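Local coordinates for protein phosphoserine aminotransferase SerC (PDB 3FFR) that probably transfers an amino group between glutamate and 3-phosphohydroxypyruvate to give phosphoserine, using pyridoxal phosphate carried on a lysine, at residues Met309-Ile314 against Val325-Gly330; Thr280-Ser285 against Thr301-Asn306; Ala275-Thr280 against Glu348-Leu353. One frame throughout, in Å; residues are numbered along the deposited sequence. Where two conformers were deposited one is given.

Interaction 1 of 3, residues Met309-Ile314 against Val325-Gly330; sequences MLPGEI and VGAGYG. With SER (serine), chain B.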
loop_
_atom_site.group_PDB
_atom_site.type_symbol
_atom_site.label_atom_id
_atom_site.label_comp_id
_atom_site.label_asym_id
_atom_site.label_seq_id
_atom_site.Cartn_x
_atom_site.Cartn_y
_atom_site.Cartn_z
HETATM N N MSE A 309 19.421 30.273 11.696
HETATM C CA MSE A 309 19.064 30.659 10.338
HETATM C C MSE A 309 17.868 29.824 9.853
HETATM O O MSE A 309 17.736 28.636 10.161
HETATM C CB MSE A 309 20.233 30.405 9.398
HETATM C CG MSE A 309 21.502 31.094 9.704
HETATM SE SE MSE A 309 21.493 32.902 8.975
HETATM C CE MSE A 309 20.492 33.783 10.402
ATOM N N LEU A 310 17.014 30.453 9.062
ATOM C CA LEU A 310 15.830 29.731 8.554
ATOM C C LEU A 310 16.254 28.576 7.663
ATOM O O LEU A 310 17.121 28.738 6.814
ATOM C CB LEU A 310 14.930 30.661 7.742
ATOM C CG LEU A 310 14.268 31.803 8.505
ATOM C CD1 LEU A 310 13.639 32.806 7.507
ATOM C CD2 LEU A 310 13.239 31.258 9.472
ATOM N N PRO A 311 15.633 27.394 7.844
ATOM C CA PRO A 311 15.953 26.267 6.976
ATOM C C PRO A 311 15.803 26.587 5.487
ATOM O O PRO A 311 16.531 26.057 4.644
ATOM C CB PRO A 311 14.967 25.173 7.448
ATOM C CG PRO A 311 14.695 25.507 8.913
ATOM C CD PRO A 311 14.708 27.024 8.938
ATOM N N GLY A 312 14.868 27.467 5.181
ATOM C CA GLY A 312 14.597 27.858 3.791
ATOM C C GLY A 312 15.799 28.583 3.210
ATOM O O GLY A 312 16.170 28.405 2.035
ATOM N N GLU A 313 16.431 29.378 4.070
ATOM C CA GLU A 313 17.628 30.142 3.675
ATOM C C GLU A 313 18.817 29.214 3.517
ATOM O O GLU A 313 19.637 29.365 2.608
ATOM C CB GLU A 313 17.938 31.252 4.656
ATOM C CG GLU A 313 16.987 32.412 4.532
ATOM C CD GLU A 313 16.950 32.976 3.110
ATOM O OE1 GLU A 313 18.030 33.077 2.478
ATOM O OE2 GLU A 313 15.839 33.300 2.629
ATOM N N ILE A 314 18.901 28.237 4.413
ATOM C CA ILE A 314 19.980 27.264 4.361
ATOM C C ILE A 314 19.876 26.477 3.054
ATOM O O ILE A 314 20.864 26.257 2.353
ATOM C CB ILE A 314 19.952 26.297 5.608
ATOM C CG1 ILE A 314 20.267 27.079 6.899
ATOM C CG2 ILE A 314 20.936 25.140 5.430
ATOM C CD1 ILE A 314 19.898 26.328 8.203
ATOM N N VAL A 325 18.588 19.726 2.966
ATOM C CA VAL A 325 18.346 19.126 4.286
ATOM C C VAL A 325 16.866 19.322 4.623
ATOM O O VAL A 325 16.171 20.131 4.017
ATOM C CB VAL A 325 19.237 19.739 5.391
ATOM C CG1 VAL A 325 20.700 19.597 4.992
ATOM C CG2 VAL A 325 18.879 21.187 5.674
ATOM N N GLY A 326 16.389 18.565 5.590
ATOM C CA GLY A 326 15.026 18.741 6.027
ATOM C C GLY A 326 14.899 19.906 6.982
ATOM O O GLY A 326 15.834 20.278 7.684
ATOM N N ALA A 327 13.714 20.497 6.960
ATOM C CA ALA A 327 13.322 21.477 7.973
ATOM C C ALA A 327 12.764 20.748 9.177
ATOM O O ALA A 327 12.394 19.566 9.105
ATOM C CB ALA A 327 12.257 22.419 7.415
ATOM N N GLY A 328 12.762 21.456 10.296
ATOM C CA GLY A 328 12.173 20.965 11.518
ATOM C C GLY A 328 10.730 20.536 11.296
ATOM O O GLY A 328 10.025 20.990 10.397
ATOM N N TYR A 329 10.300 19.611 12.129
ATOM C CA TYR A 329 8.926 19.107 12.046
ATOM C C TYR A 329 7.902 20.032 12.650
ATOM O O TYR A 329 8.070 20.567 13.738
ATOM C CB TYR A 329 8.822 17.742 12.778
ATOM C CG TYR A 329 7.542 16.993 12.441
ATOM C CD1 TYR A 329 7.476 16.143 11.358
ATOM C CD2 TYR A 329 6.398 17.170 13.192
ATOM C CE1 TYR A 329 6.293 15.449 11.053
ATOM C CE2 TYR A 329 5.215 16.492 12.880
ATOM C CZ TYR A 329 5.170 15.649 11.816
ATOM O OH TYR A 329 3.986 14.974 11.503
ATOM N N GLY A 330 6.805 20.179 11.926
ATOM C CA GLY A 330 5.675 20.948 12.415
ATOM C C GLY A 330 6.019 22.359 12.826
ATOM O O GLY A 330 6.535 23.150 12.050
HETATM N N SER B . 3.915 11.624 7.295
HETATM C CA SER B . 4.798 12.364 8.217
HETATM C C SER B . 4.121 13.659 8.511
HETATM O O SER B . 3.346 13.644 9.465
HETATM C CB SER B . 6.240 12.551 7.690
HETATM O OG SER B . 6.912 11.285 7.419
HETATM O OXT SER B . 4.270 14.677 7.842
#
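P311 lays one edge of its ring over the methyl group of A327, with P311 CB 3.9 Å from A327 CB and 4.1 Å from A327 CA. One helical turn later I314 continues the apolar seam more loosely: its branch methyl CG2 stands 4.5 Å from V325 CG2, methyl against methyl. P311, I314 and V325 all pack on I337 of strand 336-340, and L357 of helix 347-360 also packs on I314. L310 occupies the N-cap position, and I314 N bonds to L310 O at 3.0 Å, so P311 begins the helix just where it meets the strand. The surroundings make this a split beta-alpha-beta unit: helix 311-318 carries the chain from strand 302-307 to the parallel strand 323-327, and strand 336-340 lies between them, antiparallel to both. Beyond A327 the strand gives way to a loop, although G328 still pairs through its backbone with Q336. The loop leads to the serine site. Y329 turns CG away from its backbone N (chi1 -165°), which carries the phenol far from P311 toward the ligand. There Y329 OH donates a hydrogen bond of 2.5 Å to serine O, and that oxygen lies in the plane of the ring, at its edge. A phenylalanine in its place would probably leave the serine carboxylate without this hydroxyl donor while retaining the ring. F94 meets the Y329 ring with planes about 60° apart, and H36 and R37 of the second subunit also hydrogen-bond to the serine.

Interaction 2 of 3, residues Thr280-Ser285 against Thr301-Asn306; sequences TYIESS and TTIVAN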
loop_
_atom_site.group_PDB
_atom_site.type_symbol
_atom_site.label_atom_id
_atom_site.label_comp_id
_atom_site.label_asym_id
_atom_site.label_seq_id
_atom_site.Cartn_x
_atom_site.Cartn_y
_atom_site.Cartn_z
ATOM N N THR A 280 30.498 16.707 14.799
ATOM C CA THR A 280 31.741 17.450 15.069
ATOM C C THR A 280 31.581 18.904 14.618
ATOM O O THR A 280 32.049 19.848 15.273
ATOM C CB THR A 280 32.956 16.785 14.374
ATOM O OG1 THR A 280 33.201 15.513 15.007
ATOM C CG2 THR A 280 34.231 17.678 14.525
ATOM N N TYR A 281 30.884 19.060 13.500
ATOM C CA TYR A 281 30.618 20.385 12.922
ATOM C C TYR A 281 29.645 21.124 13.824
ATOM O O TYR A 281 29.860 22.282 14.183
ATOM C CB TYR A 281 30.095 20.293 11.495
ATOM C CG TYR A 281 29.378 21.543 10.980
ATOM C CD1 TYR A 281 30.035 22.764 10.905
ATOM C CD2 TYR A 281 28.034 21.480 10.554
ATOM C CE1 TYR A 281 29.400 23.889 10.429
ATOM C CE2 TYR A 281 27.391 22.592 10.093
ATOM C CZ TYR A 281 28.078 23.806 10.035
ATOM O OH TYR A 281 27.437 24.930 9.548
ATOM N N ILE A 282 28.626 20.419 14.289
ATOM C CA ILE A 282 27.635 21.074 15.156
ATOM C C ILE A 282 28.325 21.524 16.460
ATOM O O ILE A 282 27.967 22.557 17.028
ATOM C CB ILE A 282 26.406 20.177 15.464
ATOM C CG1 ILE A 282 25.650 19.856 14.164
ATOM C CG2 ILE A 282 25.476 20.864 16.463
ATOM C CD1 ILE A 282 24.573 18.745 14.310
ATOM N N GLU A 283 29.307 20.758 16.940
ATOM C CA GLU A 283 29.969 21.140 18.209
ATOM C C GLU A 283 30.524 22.554 18.203
ATOM O O GLU A 283 30.586 23.194 19.258
ATOM C CB GLU A 283 31.127 20.210 18.595
ATOM C CG GLU A 283 30.736 18.783 19.002
ATOM C CD GLU A 283 29.935 18.648 20.290
ATOM O OE1 GLU A 283 29.728 19.636 21.013
ATOM O OE2 GLU A 283 29.484 17.492 20.561
ATOM N N SER A 284 30.943 23.025 17.036
ATOM C CA SER A 284 31.600 24.332 16.950
ATOM C C SER A 284 30.914 25.340 16.034
ATOM O O SER A 284 31.397 26.459 15.871
ATOM C CB SER A 284 33.068 24.179 16.545
ATOM O OG SER A 284 33.204 23.622 15.263
ATOM N N SER A 285 29.769 24.959 15.476
ATOM C CA SER A 285 29.031 25.848 14.584
ATOM C C SER A 285 28.549 27.110 15.266
ATOM O O SER A 285 28.129 27.076 16.409
ATOM C CB SER A 285 27.809 25.146 13.979
ATOM O OG SER A 285 27.145 26.038 13.101
ATOM N N THR A 301 20.569 8.488 13.038
ATOM C CA THR A 301 19.987 8.406 11.681
ATOM C C THR A 301 19.216 9.619 11.194
ATOM O O THR A 301 19.124 9.891 9.986
ATOM C CB THR A 301 19.108 7.133 11.523
ATOM O OG1 THR A 301 18.086 7.106 12.538
ATOM C CG2 THR A 301 19.972 5.882 11.641
ATOM N N THR A 302 18.644 10.344 12.144
ATOM C CA THR A 302 17.946 11.590 11.830
ATOM C C THR A 302 18.422 12.633 12.841
ATOM O O THR A 302 17.904 12.730 13.955
ATOM C CB THR A 302 16.428 11.438 11.880
ATOM O OG1 THR A 302 16.020 11.129 13.213
ATOM C CG2 THR A 302 15.927 10.322 10.916
ATOM N N ILE A 303 19.431 13.395 12.418
ATOM C CA ILE A 303 20.108 14.375 13.296
ATOM C C ILE A 303 19.404 15.717 13.265
ATOM O O ILE A 303 19.320 16.378 12.234
ATOM C CB ILE A 303 21.608 14.493 12.912
ATOM C CG1 ILE A 303 22.275 13.104 13.003
ATOM C CG2 ILE A 303 22.352 15.522 13.776
ATOM C CD1 ILE A 303 23.717 13.027 12.431
ATOM N N VAL A 304 18.911 16.114 14.431
ATOM C CA VAL A 304 18.166 17.350 14.582
ATOM C C VAL A 304 19.001 18.428 15.267
ATOM O O VAL A 304 19.598 18.234 16.344
ATOM C CB VAL A 304 16.843 17.079 15.315
ATOM C CG1 VAL A 304 16.019 18.396 15.483
ATOM C CG2 VAL A 304 16.051 16.007 14.511
ATOM N N ALA A 305 19.107 19.548 14.548
ATOM C CA ALA A 305 19.873 20.673 15.033
ATOM C C ALA A 305 19.011 21.914 15.124
ATOM O O ALA A 305 18.243 22.230 14.208
ATOM C CB ALA A 305 21.065 20.944 14.073
ATOM N N ASN A 306 19.178 22.625 16.233
ATOM C CA ASN A 306 18.586 23.950 16.364
ATOM C C ASN A 306 19.403 24.837 15.430
ATOM O O ASN A 306 20.620 24.658 15.278
ATOM C CB ASN A 306 18.645 24.454 17.796
ATOM C CG ASN A 306 17.796 23.658 18.716
ATOM O OD1 ASN A 306 16.883 23.001 18.261
ATOM N ND2 ASN A 306 18.077 23.712 20.030
#
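I303 and A305, alternate residues of 301-306, receive the end of I282 from helix 264-284. Before them the chain is tied down by polar groups: T301 OG1 bonds to S170 O, T302 OG1 takes N139 ND2 as its partner, and S299 OG is bonded to the backbone N of both threonines. The strand then turns I303 toward the helix. With CG1 beside the backbone N (chi1 -57°), the branch methyl CG2 of I303 is anti to that N and comes to 4.0 Å from I282 CD1, and the two isoleucine side chains cross obliquely. V304 points away, to the other face of the sheet, where it lies against Q336 and R338. With A305 the strand faces the helix again, and A305 CB stands 4.1 Å from I282 CD1. A single terminal methyl thus meets both strand residues, reaching them because I282 is extended about its second torsion (chi2 169°); the small side chain of A305 is consistent with the close approach of the helix residue beside the larger I303. I282 also rests on F290 of strand 288-290, while I337 covers A305 from the opposite neighbouring strand. N306 completes the walk with its OD1 bonded to Q336 NE2 and its backbone paired with S289. Strand 302-307 is therefore held between 288-290 and 336-340, antiparallel to each, with helix 264-284 laid over it. This is the helix-on-sheet layering of the smaller, C-terminal domain in fold type I, pyridoxal phosphate-dependent aminotransferases, consistent with membership of the class-V family.

Interaction 3 of 3, residues Ala275-Thr280 against Glu348-Leu353; sequences AALINT and EQVHKL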
loop_
_atom_site.group_PDB
_atom_site.type_symbol
_atom_site.label_atom_id
_atom_site.label_comp_id
_atom_site.label_asym_id
_atom_site.label_seq_id
_atom_site.Cartn_x
_atom_site.Cartn_y
_atom_site.Cartn_z
ATOM N N ALA A 275 27.732 10.323 11.083
ATOM C CA ALA A 275 27.130 11.081 12.203
ATOM C C ALA A 275 28.222 11.904 12.901
ATOM O O ALA A 275 28.024 13.062 13.285
ATOM C CB ALA A 275 26.422 10.124 13.212
ATOM N N ALA A 276 29.396 11.297 13.011
ATOM C CA ALA A 276 30.517 11.947 13.698
ATOM C C ALA A 276 30.961 13.200 12.934
ATOM O O ALA A 276 31.304 14.238 13.525
ATOM C CB ALA A 276 31.670 10.956 13.909
ATOM N N LEU A 277 30.956 13.112 11.620
ATOM C CA LEU A 277 31.331 14.267 10.772
ATOM C C LEU A 277 30.388 15.439 11.024
ATOM O O LEU A 277 30.804 16.589 11.222
ATOM C CB LEU A 277 31.272 13.940 9.278
ATOM C CG LEU A 277 32.392 13.168 8.621
ATOM C CD1 LEU A 277 32.090 13.045 7.104
ATOM C CD2 LEU A 277 33.740 13.894 8.857
ATOM N N ILE A 278 29.098 15.106 11.021
ATOM C CA ILE A 278 28.030 16.083 11.204
ATOM C C ILE A 278 28.066 16.682 12.600
ATOM O O ILE A 278 28.028 17.912 12.784
ATOM C CB ILE A 278 26.606 15.482 10.900
ATOM C CG1 ILE A 278 26.476 15.064 9.431
ATOM C CG2 ILE A 278 25.482 16.469 11.340
ATOM C CD1 ILE A 278 25.248 14.147 9.139
ATOM N N ASN A 279 28.206 15.808 13.592
ATOM C CA ASN A 279 28.142 16.230 14.988
ATOM C C ASN A 279 29.369 17.052 15.377
ATOM O O ASN A 279 29.283 17.980 16.168
ATOM C CB ASN A 279 27.898 15.026 15.906
ATOM C CG ASN A 279 26.497 14.479 15.745
ATOM O OD1 ASN A 279 25.559 15.243 15.468
ATOM N ND2 ASN A 279 26.325 13.157 15.949
ATOM N N THR A 280 30.498 16.707 14.799
ATOM C CA THR A 280 31.741 17.450 15.069
ATOM C C THR A 280 31.581 18.904 14.618
ATOM O O THR A 280 32.049 19.848 15.273
ATOM C CB THR A 280 32.956 16.785 14.374
ATOM O OG1 THR A 280 33.201 15.513 15.007
ATOM C CG2 THR A 280 34.231 17.678 14.525
ATOM N N GLU A 348 31.085 10.393 1.243
ATOM C CA GLU A 348 31.540 11.531 0.440
ATOM C C GLU A 348 30.453 12.570 0.329
ATOM O O GLU A 348 30.754 13.756 0.362
ATOM C CB GLU A 348 32.089 11.147 -0.936
ATOM C CG GLU A 348 32.596 12.375 -1.723
ATOM C CD GLU A 348 33.475 13.341 -0.900
ATOM O OE1 GLU A 348 34.481 12.908 -0.276
ATOM O OE2 GLU A 348 33.166 14.560 -0.893
ATOM N N GLN A 349 29.206 12.122 0.237
ATOM C CA GLN A 349 28.067 13.046 0.167
ATOM C C GLN A 349 27.955 13.864 1.471
ATOM O O GLN A 349 27.759 15.078 1.449
ATOM C CB GLN A 349 26.760 12.299 -0.106
ATOM C CG GLN A 349 26.651 11.808 -1.559
ATOM C CD GLN A 349 25.481 10.864 -1.792
ATOM O OE1 GLN A 349 25.109 10.107 -0.905
ATOM N NE2 GLN A 349 24.931 10.872 -3.021
ATOM N N VAL A 350 28.116 13.188 2.605
ATOM C CA VAL A 350 28.013 13.849 3.911
ATOM C C VAL A 350 29.180 14.829 4.084
ATOM O O VAL A 350 29.018 15.945 4.592
ATOM C CB VAL A 350 27.909 12.845 5.082
ATOM C CG1 VAL A 350 28.023 13.545 6.420
ATOM C CG2 VAL A 350 26.552 12.105 5.002
ATOM N N HIS A 351 30.346 14.398 3.629
ATOM C CA HIS A 351 31.523 15.238 3.676
ATOM C C HIS A 351 31.269 16.516 2.892
ATOM O O HIS A 351 31.633 17.606 3.330
ATOM C CB HIS A 351 32.751 14.515 3.125
ATOM C CG HIS A 351 34.029 15.258 3.358
ATOM N ND1 HIS A 351 34.514 16.196 2.476
ATOM C CD2 HIS A 351 34.908 15.219 4.385
ATOM C CE1 HIS A 351 35.642 16.698 2.941
ATOM N NE2 HIS A 351 35.901 16.126 4.102
ATOM N N LYS A 352 30.664 16.372 1.726
ATOM C CA LYS A 352 30.356 17.536 0.883
ATOM C C LYS A 352 29.359 18.441 1.571
ATOM O O LYS A 352 29.503 19.666 1.582
ATOM C CB LYS A 352 29.838 17.152 -0.496
ATOM C CG LYS A 352 29.468 18.366 -1.368
ATOM C CD LYS A 352 28.869 17.938 -2.714
ATOM C CE LYS A 352 28.487 19.145 -3.616
ATOM N NZ LYS A 352 27.803 18.744 -4.891
ATOM N N LEU A 353 28.363 17.824 2.200
ATOM C CA LEU A 353 27.357 18.596 2.933
ATOM C C LEU A 353 28.004 19.409 4.066
ATOM O O LEU A 353 27.772 20.618 4.193
ATOM C CB LEU A 353 26.260 17.688 3.531
ATOM C CG LEU A 353 25.215 18.412 4.394
ATOM C CD1 LEU A 353 24.323 19.364 3.621
ATOM C CD2 LEU A 353 24.338 17.328 5.124
#
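V350 and I278 meet with their side chains at about a right angle, V350 CG1 lying 3.7 Å from I278 CG1 and 3.9 Å from I278 CD1. The V350 methyl concerned is the one anti to the backbone N (chi1 171°), which carries it toward the facing helix, where it meets the isoleucine along its longer branch. L277 approaches the same methyl from the neighbouring position on its helix, its CD1 being 4.2 Å from V350 CG1. That leucine methyl also settles against the backbone of the facing helix, 4.1 Å from H351 CA. The two helices run nearly parallel, at 6°, with axes 9.7 Å apart, and lie side by side over one face of the five-stranded mixed sheet of the C-terminal part of the chain. On the sheet side, I278 rests on I303 and V350 on F8; on the outer side, L277 and H351 border the solvent-facing edge of the helix pair. Away from the seam, T280 OG1 donates to A276 O at 2.7 Å, the bond making an angle of 147° at the oxygen. The hydroxyl thus finds its acceptor within its own helix, and A276 O, which also takes T280 N, is gripped from opposite faces of its plane.

Interactions 2 and 3 share helix 264-284 and T280, and I303 connects them: its CD1 packs 3.8 Å from CD1 of I278. Interaction 1 meets interaction 3 through V325 CG1 and L353 CD1, 3.9 Å apart, while it follows interaction 2 directly along the chain. Interactions 1 and 2 are buried helix-to-strand contacts on the same sheet; interaction 3, helix against helix, is buried toward the sheet and partly exposed at its outer margin. Across the protein segments all three are apolar, and 275-280 against 348-353 covers the most surface. Interaction 1 differs in that the loop following its strand reaches a polar, ligand-binding site shared with the second subunit.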